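Flagellar protein (Xanthomonas campestris pv. campestris, PDB 3C12) is probably required for formation of the flagellar hook, perhaps as a scaffolding protein, and is represented here by the C-terminal part of the hook-capping protein FlgD. Local coordinates at residues 12-17 with 107-112; 21-26 with 83-88. All blocks are in the same frame, centred on the assembly; numbering follows the deposited sequence.

How the contacts relate
Both contacts are antiparallel strand pairings whose first strands follow each other in the chain, 13-17 in contact 1 and 20-23 in contact 2. Their partner strands, 98-115 and 83-93, are neighbours in one sheet, and the two contact centres lie about 15 Å apart. Each contact is only partly buried. Contact 1 belongs to the Tudor-like part, with two bridge pairs, strands splayed further from antiparallel and a polar Asn-13 beside Pro-108. Contact 2 belongs to the Ig-like domain, with three bridge pairs, strands closer to antiparallel and a larger buried surface, its inner face built from aliphatic side chains and a tyrosine.

Contact 1. Residues 12-17 with 107-112; sequences HNVLVP and APVDSV
Asn-13 and Val-14 pair with Pro-108 and Ala-107 in a short antiparallel ladder of the Tudor-like part, joining strand 13-17 to the long strand 98-115. Val-14 and Ala-107 form the hydrogen-bonded pair: Val-14 N reaches Ala-107 O at 2.9 Å, and Ala-107 N returns to Val-14 O at 3.0 Å. Two residues further along, Val-109 N donates to His-12 O over 2.8 Å, almost straight at 169°. The axes of the two short segments run at 118°, far from antiparallel, consistent with a ladder of only two bridge pairs. On one face the Asn-13 amide lies alongside the proline, OD1 coming 3.6 Å from Pro-108 CB, while ND2 is hydrogen-bonded to Asp-106 OD1. Val-14 and Ala-107 share the other face, where Leu-123 of strand 118-123 also packs on Val-14. Val-109, past the last bridge pair and the centre of an inverse gamma turn, turns toward 12-17; with CG1 anti to the backbone N (chi1 -180°), its CG2 meets Val-14 CG1 at 3.4 Å. Pro-108, lacking an N-H, sits at the non-hydrogen-bonded pair, so the ladder loses no bond there, with buried Val-14 and Ala-107 on one side and partly exposed Asn-13 and Pro-108 on the other.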
loop_
_atom_site.group_PDB
_atom_site.type_symbol
_atom_site.label_atom_id
_atom_site.label_comp_id
_atom_site.label_asym_id
_atom_site.label_seq_id
_atom_site.Cartn_x
_atom_site.Cartn_y
_atom_site.Cartn_z
ATOM N N HIS A 12 -8.136 -19.424 -6.158
ATOM C CA HIS A 12 -6.915 -19.328 -5.376
ATOM C C HIS A 12 -6.863 -18.036 -4.566
ATOM O O HIS A 12 -7.817 -17.251 -4.571
ATOM C CB HIS A 12 -5.705 -19.422 -6.304
ATOM C CG HIS A 12 -5.537 -20.770 -6.938
ATOM N ND1 HIS A 12 -4.532 -21.051 -7.838
ATOM C CD2 HIS A 12 -6.232 -21.921 -6.779
ATOM C CE1 HIS A 12 -4.614 -22.317 -8.206
ATOM N NE2 HIS A 12 -5.638 -22.867 -7.577
ATOM N N ASN A 13 -5.752 -17.829 -3.860
ATOM C CA ASN A 13 -5.553 -16.633 -3.044
ATOM C C ASN A 13 -4.457 -15.771 -3.636
ATOM O O ASN A 13 -3.506 -16.270 -4.233
ATOM C CB ASN A 13 -5.202 -17.009 -1.599
ATOM C CG ASN A 13 -6.432 -17.203 -0.733
ATOM O OD1 ASN A 13 -7.346 -17.942 -1.088
ATOM N ND2 ASN A 13 -6.460 -16.538 0.410
ATOM N N VAL A 14 -4.601 -14.466 -3.479
ATOM C CA VAL A 14 -3.618 -13.543 -4.008
ATOM C C VAL A 14 -3.222 -12.517 -2.969
ATOM O O VAL A 14 -3.913 -12.314 -1.969
ATOM C CB VAL A 14 -4.157 -12.791 -5.250
ATOM C CG1 VAL A 14 -4.430 -13.772 -6.372
ATOM C CG2 VAL A 14 -5.422 -12.021 -4.890
ATOM N N LEU A 15 -2.085 -11.883 -3.214
ATOM C CA LEU A 15 -1.583 -10.853 -2.335
ATOM C C LEU A 15 -1.612 -9.569 -3.122
ATOM O O LEU A 15 -0.953 -9.442 -4.147
ATOM C CB LEU A 15 -0.156 -11.165 -1.885
ATOM C CG LEU A 15 -0.017 -11.958 -0.583
ATOM C CD1 LEU A 15 -0.818 -13.240 -0.666
ATOM C CD2 LEU A 15 1.443 -12.257 -0.334
ATOM N N VAL A 16 -2.399 -8.622 -2.640
ATOM C CA VAL A 16 -2.518 -7.336 -3.292
ATOM C C VAL A 16 -2.304 -6.222 -2.283
ATOM O O VAL A 16 -2.592 -6.375 -1.097
ATOM C CB VAL A 16 -3.911 -7.170 -3.931
ATOM C CG1 VAL A 16 -4.091 -8.175 -5.045
ATOM C CG2 VAL A 16 -4.987 -7.363 -2.879
ATOM N N PRO A 17 -1.764 -5.090 -2.742
ATOM C CA PRO A 17 -1.514 -3.938 -1.877
ATOM C C PRO A 17 -2.854 -3.396 -1.402
ATOM O O PRO A 17 -3.686 -3.007 -2.217
ATOM C CB PRO A 17 -0.802 -2.960 -2.805
ATOM C CG PRO A 17 -0.114 -3.853 -3.771
ATOM C CD PRO A 17 -1.163 -4.884 -4.067
ATOM N N ALA A 107 -6.147 -12.427 -0.009
ATOM C CA ALA A 107 -7.577 -12.583 -0.207
ATOM C C ALA A 107 -7.894 -13.605 -1.268
ATOM O O ALA A 107 -7.147 -13.773 -2.234
ATOM C CB ALA A 107 -8.197 -11.251 -0.600
ATOM N N PRO A 108 -9.028 -14.297 -1.111
ATOM C CA PRO A 108 -9.452 -15.315 -2.068
ATOM C C PRO A 108 -10.076 -14.691 -3.325
ATOM O O PRO A 108 -10.949 -13.822 -3.238
ATOM C CB PRO A 108 -10.437 -16.140 -1.255
ATOM C CG PRO A 108 -11.108 -15.104 -0.428
ATOM C CD PRO A 108 -9.961 -14.228 0.030
ATOM N N VAL A 109 -9.601 -15.126 -4.489
ATOM C CA VAL A 109 -10.106 -14.640 -5.772
ATOM C C VAL A 109 -11.413 -15.366 -6.051
ATOM O O VAL A 109 -11.414 -16.431 -6.676
ATOM C CB VAL A 109 -9.131 -14.957 -6.913
ATOM C CG1 VAL A 109 -9.684 -14.436 -8.222
ATOM C CG2 VAL A 109 -7.769 -14.354 -6.621
ATOM N N ASP A 110 -12.518 -14.792 -5.583
ATOM C CA ASP A 110 -13.828 -15.397 -5.754
ATOM C C ASP A 110 -14.178 -15.634 -7.215
ATOM O O ASP A 110 -14.780 -16.658 -7.563
ATOM C CB ASP A 110 -14.909 -14.536 -5.104
ATOM C CG ASP A 110 -16.302 -15.134 -5.266
ATOM O OD1 ASP A 110 -16.532 -16.263 -4.768
ATOM O OD2 ASP A 110 -17.161 -14.478 -5.901
ATOM N N SER A 111 -13.803 -14.693 -8.072
ATOM C CA SER A 111 -14.082 -14.828 -9.494
ATOM C C SER A 111 -13.367 -13.755 -10.286
ATOM O O SER A 111 -12.786 -12.825 -9.725
ATOM C CB SER A 111 -15.583 -14.725 -9.755
ATOM O OG SER A 111 -16.064 -13.434 -9.420
ATOM N N VAL A 112 -13.417 -13.890 -11.601
ATOM C CA VAL A 112 -12.779 -12.926 -12.476
ATOM C C VAL A 112 -13.793 -12.394 -13.476
ATOM O O VAL A 112 -14.639 -13.136 -13.983
ATOM C CB VAL A 112 -11.584 -13.564 -13.234
ATOM C CG1 VAL A 112 -11.243 -12.747 -14.471
ATOM C CG2 VAL A 112 -10.381 -13.636 -12.317
#

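Contact 2. Residues 21-26 with 83-88; sequences VAIDAT and GKYGIT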
loop_
_atom_site.group_PDB
_atom_site.type_symbol
_atom_site.label_atom_id
_atom_site.label_comp_id
_atom_site.label_asym_id
_atom_site.label_seq_id
_atom_site.Cartn_x
_atom_site.Cartn_y
_atom_site.Cartn_z
ATOM N N VAL A 21 -8.172 -4.367 5.504
ATOM C CA VAL A 21 -8.368 -5.812 5.505
ATOM C C VAL A 21 -9.847 -6.058 5.765
ATOM O O VAL A 21 -10.555 -5.165 6.210
ATOM C CB VAL A 21 -7.546 -6.492 6.618
ATOM C CG1 VAL A 21 -6.073 -6.185 6.437
ATOM C CG2 VAL A 21 -8.010 -6.010 7.970
ATOM N N ALA A 22 -10.328 -7.259 5.490
ATOM C CA ALA A 22 -11.738 -7.522 5.715
ATOM C C ALA A 22 -11.989 -8.829 6.451
ATOM O O ALA A 22 -11.203 -9.774 6.351
ATOM C CB ALA A 22 -12.482 -7.520 4.389
ATOM N N ILE A 23 -13.080 -8.865 7.211
ATOM C CA ILE A 23 -13.455 -10.067 7.940
ATOM C C ILE A 23 -14.942 -10.330 7.787
ATOM O O ILE A 23 -15.744 -9.399 7.671
ATOM C CB ILE A 23 -13.164 -9.968 9.453
ATOM C CG1 ILE A 23 -13.703 -8.645 9.996
ATOM C CG2 ILE A 23 -11.691 -10.168 9.715
ATOM C CD1 ILE A 23 -13.702 -8.560 11.504
ATOM N N ASP A 24 -15.295 -11.609 7.764
ATOM C CA ASP A 24 -16.684 -12.023 7.680
ATOM C C ASP A 24 -17.122 -12.129 9.137
ATOM O O ASP A 24 -16.686 -11.333 9.976
ATOM C CB ASP A 24 -16.801 -13.380 6.980
ATOM C CG ASP A 24 -15.815 -14.405 7.507
ATOM O OD1 ASP A 24 -15.927 -15.584 7.115
ATOM O OD2 ASP A 24 -14.924 -14.040 8.303
ATOM N N ALA A 25 -17.966 -13.101 9.456
ATOM C CA ALA A 25 -18.405 -13.258 10.843
ATOM C C ALA A 25 -17.624 -14.373 11.545
ATOM O O ALA A 25 -17.553 -14.402 12.770
ATOM C CB ALA A 25 -19.912 -13.537 10.899
ATOM N N THR A 26 -17.035 -15.278 10.762
ATOM C CA THR A 26 -16.252 -16.392 11.305
ATOM C C THR A 26 -14.876 -15.883 11.727
ATOM O O THR A 26 -14.291 -16.370 12.706
ATOM C CB THR A 26 -16.073 -17.521 10.256
ATOM O OG1 THR A 26 -15.731 -18.740 10.928
ATOM C CG2 THR A 26 -14.955 -17.173 9.256
ATOM N N GLY A 83 -16.765 -6.883 7.976
ATOM C CA GLY A 83 -16.585 -5.670 7.203
ATOM C C GLY A 83 -15.120 -5.359 6.941
ATOM O O GLY A 83 -14.235 -6.158 7.253
ATOM N N LYS A 84 -14.877 -4.189 6.359
ATOM C CA LYS A 84 -13.531 -3.736 6.024
ATOM C C LYS A 84 -12.944 -2.847 7.114
ATOM O O LYS A 84 -13.613 -1.961 7.629
ATOM C CB LYS A 84 -13.552 -2.975 4.688
ATOM C CG LYS A 84 -14.039 -3.817 3.513
ATOM C CD LYS A 84 -14.081 -3.020 2.222
ATOM C CE LYS A 84 -14.586 -3.886 1.072
ATOM N NZ LYS A 84 -14.780 -3.120 -0.192
ATOM N N TYR A 85 -11.688 -3.098 7.464
ATOM C CA TYR A 85 -11.007 -2.323 8.485
ATOM C C TYR A 85 -9.686 -1.820 7.950
ATOM O O TYR A 85 -9.047 -2.490 7.134
ATOM C CB TYR A 85 -10.754 -3.172 9.727
ATOM C CG TYR A 85 -11.998 -3.503 10.488
ATOM C CD1 TYR A 85 -12.849 -4.527 10.072
ATOM C CD2 TYR A 85 -12.350 -2.766 11.611
ATOM C CE1 TYR A 85 -14.021 -4.806 10.758
ATOM C CE2 TYR A 85 -13.520 -3.034 12.309
ATOM C CZ TYR A 85 -14.347 -4.051 11.879
ATOM O OH TYR A 85 -15.503 -4.295 12.582
ATOM N N GLY A 86 -9.276 -0.643 8.415
ATOM C CA GLY A 86 -8.017 -0.077 7.970
ATOM C C GLY A 86 -6.827 -0.660 8.710
ATOM O O GLY A 86 -6.897 -0.923 9.910
ATOM N N ILE A 87 -5.733 -0.881 7.993
ATOM C CA ILE A 87 -4.537 -1.422 8.621
ATOM C C ILE A 87 -3.285 -0.622 8.277
ATOM O O ILE A 87 -3.020 -0.305 7.118
ATOM C CB ILE A 87 -4.295 -2.907 8.247
ATOM C CG1 ILE A 87 -3.008 -3.382 8.925
ATOM C CG2 ILE A 87 -4.211 -3.083 6.741
ATOM C CD1 ILE A 87 -2.583 -4.761 8.542
ATOM N N THR A 88 -2.523 -0.295 9.310
ATOM C CA THR A 88 -1.290 0.456 9.160
ATOM C C THR A 88 -0.140 -0.329 9.780
ATOM O O THR A 88 -0.276 -0.918 10.853
ATOM C CB THR A 88 -1.411 1.828 9.835
ATOM O OG1 THR A 88 -2.414 2.589 9.156
ATOM C CG2 THR A 88 -0.090 2.576 9.780
#
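In the Ig-like domain, Val-21, Ala-22 and Ile-23 form an antiparallel ladder with Tyr-85, Lys-84 and Gly-83, which attaches the short strand 20-23 to the start of strand 83-93. The segment axes approach to 4.5 Å at 146°. Val-21 with Tyr-85 and Ile-23 with Gly-83 are hydrogen-bonded pairs, flanking the non-hydrogen-bonded pair Ala-22 with Lys-84. Gly-83 uses both backbone groups: Gly-83 N donates to Ile-23 O at 2.7 Å, and Gly-83 O accepts from Ile-23 N at 2.9 Å. Tyr-85 N meets Val-21 O at 2.7 Å. A reciprocal bond from Val-21 N to Tyr-85 O is also indicated, but the position of that oxygen is less certain.

Val-21, Ile-23 and Tyr-85 share the inner face, where Trp-70 meets the Tyr-85 ring edge-to-face and Phe-43, Ile-45 and Phe-68 pack on Ile-87. Tyr-85 OH is bonded to Ala-81 O. On the opposite face Ala-22 CB touches Lys-84 CG at 4.1 Å, and the extended lysine chain carries NZ away to Leu-126 O. Val-21 CG1, anti to its own carbonyl carbon (chi1 -58°), contacts Ile-87 CG2 at 3.6 Å. Ile-23 approaches the tyrosine ring obliquely, its CD1 lying 3.8 Å from Tyr-85 CE1.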